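Side-chain contacts in mRNA export factor (PDB 4YXP), which regulates herpes simplex virus gene expression, inhibiting host splicing and carrying intronless viral mRNAs out of the nucleus: residues 179-182 / 183-186; 83-86 / 87-91. All coordinates share one frame; numbering follows the deposited sequence.

Contact 1. Residues 179-182 / 183-186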
loop_
_atom_site.group_PDB
_atom_site.type_symbol
_atom_site.label_atom_id
_atom_site.label_comp_id
_atom_site.label_asym_id
_atom_site.label_seq_id
_atom_site.Cartn_x
_atom_site.Cartn_y
_atom_site.Cartn_z
ATOM N N ARG B 179 -4.043 -15.930 11.819
ATOM C CA ARG B 179 -3.713 -17.188 12.486
ATOM C C ARG B 179 -2.210 -17.322 12.709
ATOM O O ARG B 179 -1.771 -17.791 13.761
ATOM C CB ARG B 179 -4.237 -18.369 11.665
ATOM C CG ARG B 179 -5.760 -18.468 11.644
ATOM C CD ARG B 179 -6.253 -19.316 10.483
ATOM N NE ARG B 179 -5.646 -20.646 10.465
ATOM C CZ ARG B 179 -6.173 -21.732 11.027
ATOM N NH1 ARG B 179 -7.339 -21.673 11.665
ATOM N NH2 ARG B 179 -5.528 -22.889 10.948
ATOM N N ARG B 180 -1.430 -16.911 11.714
ATOM C CA ARG B 180 0.028 -16.896 11.821
ATOM C C ARG B 180 0.585 -18.256 12.251
ATOM O O ARG B 180 1.370 -18.346 13.196
ATOM C CB ARG B 180 0.469 -15.804 12.801
ATOM C CG ARG B 180 0.080 -14.391 12.357
ATOM C CD ARG B 180 0.647 -13.316 13.279
ATOM N NE ARG B 180 -0.050 -13.249 14.564
ATOM C CZ ARG B 180 -1.107 -12.478 14.814
ATOM N NH1 ARG B 180 -1.613 -11.692 13.871
ATOM N NH2 ARG B 180 -1.662 -12.492 16.019
ATOM N N ARG B 181 0.177 -19.306 11.541
ATOM C CA ARG B 181 0.597 -20.671 11.851
ATOM C C ARG B 181 1.466 -21.246 10.742
ATOM O O ARG B 181 1.106 -21.194 9.567
ATOM C CB ARG B 181 -0.618 -21.580 12.061
ATOM C CG ARG B 181 -1.473 -21.219 13.256
ATOM C CD ARG B 181 -2.647 -22.173 13.392
ATOM N NE ARG B 181 -3.704 -21.619 14.235
ATOM C CZ ARG B 181 -4.798 -22.279 14.599
ATOM N NH1 ARG B 181 -4.991 -23.531 14.203
ATOM N NH2 ARG B 181 -5.704 -21.685 15.366
ATOM N N LEU B 182 2.610 -21.803 11.120
ATOM C CA LEU B 182 3.506 -22.424 10.156
ATOM C C LEU B 182 2.803 -23.547 9.403
ATOM O O LEU B 182 3.083 -23.788 8.229
ATOM C CB LEU B 182 4.749 -22.964 10.861
ATOM C CG LEU B 182 5.588 -21.927 11.608
ATOM C CD1 LEU B 182 6.675 -22.620 12.406
ATOM C CD2 LEU B 182 6.191 -20.912 10.642
ATOM N N ALA B 183 1.883 -24.225 10.083
ATOM C CA ALA B 183 1.172 -25.362 9.504
ATOM C C ALA B 183 0.253 -24.947 8.355
ATOM O O ALA B 183 -0.208 -25.795 7.593
ATOM C CB ALA B 183 0.370 -26.084 10.581
ATOM N N ASP B 184 -0.016 -23.649 8.233
ATOM C CA ASP B 184 -0.848 -23.137 7.144
ATOM C C ASP B 184 -0.036 -22.876 5.874
ATOM O O ASP B 184 -0.599 -22.634 4.807
ATOM C CB ASP B 184 -1.554 -21.844 7.565
ATOM C CG ASP B 184 -2.663 -22.078 8.579
ATOM O OD1 ASP B 184 -3.100 -23.238 8.745
ATOM O OD2 ASP B 184 -3.110 -21.091 9.205
ATOM N N ILE B 185 1.287 -22.915 5.991
ATOM C CA ILE B 185 2.162 -22.648 4.853
ATOM C C ILE B 185 2.201 -23.865 3.935
ATOM O O ILE B 185 2.661 -24.939 4.332
ATOM C CB ILE B 185 3.574 -22.255 5.324
ATOM C CG1 ILE B 185 3.500 -20.986 6.185
ATOM C CG2 ILE B 185 4.500 -22.056 4.126
ATOM C CD1 ILE B 185 4.828 -20.546 6.781
ATOM N N LYS B 186 1.719 -23.691 2.707
ATOM C CA LYS B 186 1.684 -24.781 1.733
ATOM C C LYS B 186 2.174 -24.338 0.355
ATOM O O LYS B 186 2.181 -25.124 -0.589
ATOM C CB LYS B 186 0.266 -25.342 1.616
ATOM C CG LYS B 186 -0.295 -25.925 2.905
ATOM C CD LYS B 186 0.506 -27.129 3.394
ATOM C CE LYS B 186 -0.056 -27.664 4.703
ATOM N NZ LYS B 186 0.869 -28.611 5.385
HETATM O O HOH W 1 -1.467 -18.795 9.244
#
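In the link between helix 173-179 and helix 188-204, inside the CHC2-type zinc finger region but away from the metal, a short 3-10 turn brings D184 back to R179, the last residue of the first helix. The two side chains cross at about a right angle, and R179 grips the carboxylate side-on with two nitrogens. R179 NE gives a nearly straight bond to D184 OD2, 2.9 Å long with an N-H...O angle of 175°, while R179 NH2 reaches D184 OD1 at a longer 3.3 Å. The guanidinium and carboxylate planes are only 25° apart, and both oxygens are met on their syn sides. A bend at chi3 of R179 (55°) folds its chain over so that this edge faces the acid. R181 lays its own guanidinium across one face of that of R179, offset toward the rim, with R181 CZ 3.6 Å above the plane.

Beneath the salt bridge the turn closes through its backbone: D184 N bonds to R181 O (3.0 Å) and I185 N to L182 O (3.0 Å). A water molecule links the two levels, accepting from R181 N and donating to D184 OD2 at 2.8 Å. L182 and I185 point the same way, side by side, L182 CD2 lying 4.1 Å from I185 CD1, and both pack on helix 188-204. D6 of the second subunit takes the N-H groups of L182 and A183, which ties this turn into the intertwined dimer.

With R179 NE and the water both on D184 OD2, that oxygen has two donors, and the paired bonds hold the carboxylate against rotation. The acid's negative charge probably also offsets the repulsion of two like charges so close together.

Contact 2. Residues 83-86 / 87-91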
loop_
_atom_site.group_PDB
_atom_site.type_symbol
_atom_site.label_atom_id
_atom_site.label_comp_id
_atom_site.label_asym_id
_atom_site.label_seq_id
_atom_site.Cartn_x
_atom_site.Cartn_y
_atom_site.Cartn_z
ATOM N N PRO B 83 27.622 -9.326 9.608
ATOM C CA PRO B 83 27.911 -9.017 11.014
ATOM C C PRO B 83 28.378 -7.579 11.246
ATOM O O PRO B 83 28.057 -6.999 12.284
ATOM C CB PRO B 83 29.014 -10.019 11.363
ATOM C CG PRO B 83 28.715 -11.190 10.489
ATOM C CD PRO B 83 28.240 -10.596 9.192
ATOM N N SER B 84 29.110 -7.013 10.293
ATOM C CA SER B 84 29.603 -5.643 10.412
ATOM C C SER B 84 28.451 -4.640 10.464
ATOM O O SER B 84 28.413 -3.761 11.326
ATOM C CB SER B 84 30.530 -5.308 9.241
ATOM O OG SER B 84 30.919 -3.947 9.272
ATOM N N LEU B 85 27.515 -4.768 9.532
ATOM C CA LEU B 85 26.375 -3.862 9.483
ATOM C C LEU B 85 25.529 -4.040 10.740
ATOM O O LEU B 85 25.040 -3.067 11.320
ATOM C CB LEU B 85 25.540 -4.116 8.225
ATOM C CG LEU B 85 24.327 -3.204 8.014
ATOM C CD1 LEU B 85 24.760 -1.762 7.820
ATOM C CD2 LEU B 85 23.495 -3.680 6.822
ATOM N N TYR B 86 25.371 -5.295 11.149
ATOM C CA TYR B 86 24.621 -5.647 12.351
ATOM C C TYR B 86 25.197 -4.902 13.545
ATOM O O TYR B 86 24.466 -4.315 14.341
ATOM C CB TYR B 86 24.679 -7.163 12.571
ATOM C CG TYR B 86 23.921 -7.690 13.771
ATOM C CD1 TYR B 86 24.394 -7.495 15.061
ATOM C CD2 TYR B 86 22.753 -8.420 13.608
ATOM C CE1 TYR B 86 23.709 -7.989 16.158
ATOM C CE2 TYR B 86 22.060 -8.918 14.701
ATOM C CZ TYR B 86 22.543 -8.700 15.971
ATOM O OH TYR B 86 21.864 -9.199 17.060
ATOM N N ARG B 87 26.522 -4.932 13.650
ATOM C CA ARG B 87 27.238 -4.291 14.741
ATOM C C ARG B 87 27.015 -2.775 14.727
ATOM O O ARG B 87 26.857 -2.146 15.772
ATOM C CB ARG B 87 28.733 -4.628 14.637
ATOM C CG ARG B 87 29.495 -4.558 15.940
ATOM C CD ARG B 87 30.724 -5.467 15.922
ATOM N NE ARG B 87 31.704 -5.077 14.907
ATOM C CZ ARG B 87 32.025 -5.787 13.826
ATOM N NH1 ARG B 87 31.452 -6.961 13.572
ATOM N NH2 ARG B 87 32.943 -5.322 12.987
ATOM N N THR B 88 26.989 -2.197 13.531
ATOM C CA THR B 88 26.748 -0.766 13.366
ATOM C C THR B 88 25.328 -0.384 13.811
ATOM O O THR B 88 25.135 0.617 14.508
ATOM C CB THR B 88 26.980 -0.341 11.894
ATOM O OG1 THR B 88 28.367 -0.510 11.566
ATOM C CG2 THR B 88 26.583 1.115 11.658
ATOM N N PHE B 89 24.338 -1.176 13.407
ATOM C CA PHE B 89 22.963 -0.969 13.859
ATOM C C PHE B 89 22.871 -0.995 15.380
ATOM O O PHE B 89 22.345 -0.070 15.997
ATOM C CB PHE B 89 22.026 -2.043 13.295
ATOM C CG PHE B 89 21.720 -1.902 11.826
ATOM C CD1 PHE B 89 21.877 -0.694 11.165
ATOM C CD2 PHE B 89 21.256 -2.991 11.110
ATOM C CE1 PHE B 89 21.584 -0.581 9.821
ATOM C CE2 PHE B 89 20.963 -2.885 9.767
ATOM C CZ PHE B 89 21.126 -1.680 9.120
ATOM N N ALA B 90 23.377 -2.068 15.980
ATOM C CA ALA B 90 23.223 -2.299 17.412
ATOM C C ALA B 90 23.983 -1.271 18.242
ATOM O O ALA B 90 23.566 -0.920 19.344
ATOM C CB ALA B 90 23.687 -3.704 17.768
ATOM N N GLY B 91 25.098 -0.788 17.707
ATOM C CA GLY B 91 25.972 0.103 18.448
ATOM C C GLY B 91 25.546 1.559 18.431
ATOM O O GLY B 91 26.124 2.381 19.139
HETATM O O HOH W 2 29.367 -1.505 9.259
#
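P83 O receives the N-H of R87 at 2.9 Å, and the R87 side chain then doubles back over the same turn. Its chain bends at chi3 (63°), bringing the guanidinium over S84 with one face toward S84 CA; R87 NH1 stands 3.9 Å from that carbon. S84 is the next residue along, and its carbonyl accepts from T88 N at 3.1 Å. Its hydroxyl also joins T88, through a water molecule that lies 2.9 Å from S84 OG and 2.7 Å from T88 OG1, a polar bridge one turn long.

All of this belongs to the last turns of helix 75-91, where four successive i to i+4 backbone bonds run from P83 O to Y86 O. One flank of the helix packs on helix 112-132, through P83, L85 and Y86.

L85 makes the apolar contact of the segment. With CG anti to the backbone N (chi1 -178°), its branch swings along the helix to F89, and L85 CG sits over the F89 ring, 4.1 Å from the centroid and 26° off the ring normal, a CH-pi contact. The two side chains come closest at L85 CG and F89 CZ, 3.7 Å. Both residues are buried; Y268 of the second subunit meets the F89 ring edge-to-face and also packs on L85.

At Y86 the carbonyl takes the N-H of A90 at 3.0 Å, while A90 CB lies against the same oxygen. The Y86 ring turns an edge to R87 N and carries its hydroxyl to a hydrogen bond with P135 O.

Both contacts lie in the folded C-terminal domain of the protein, yet their centres are 32 Å apart and they share no helix: 83-86 / 87-91 lies within helix 75-91, while 179-182 / 183-186 runs from the end of one helix into the connection to the next. Each is partly buried, with two hidden apolar residues and a more open polar side. On that side contact 1 has a direct ion pair, contact 2 a water bridge between two hydroxyls. The hidden sides differ too, two aliphatic chains beside each other against an aliphatic group over a ring. The second subunit reaches both, by aspartates bonded to two backbone N-H groups and a lysine in contact 1, by aromatic packing in contact 2.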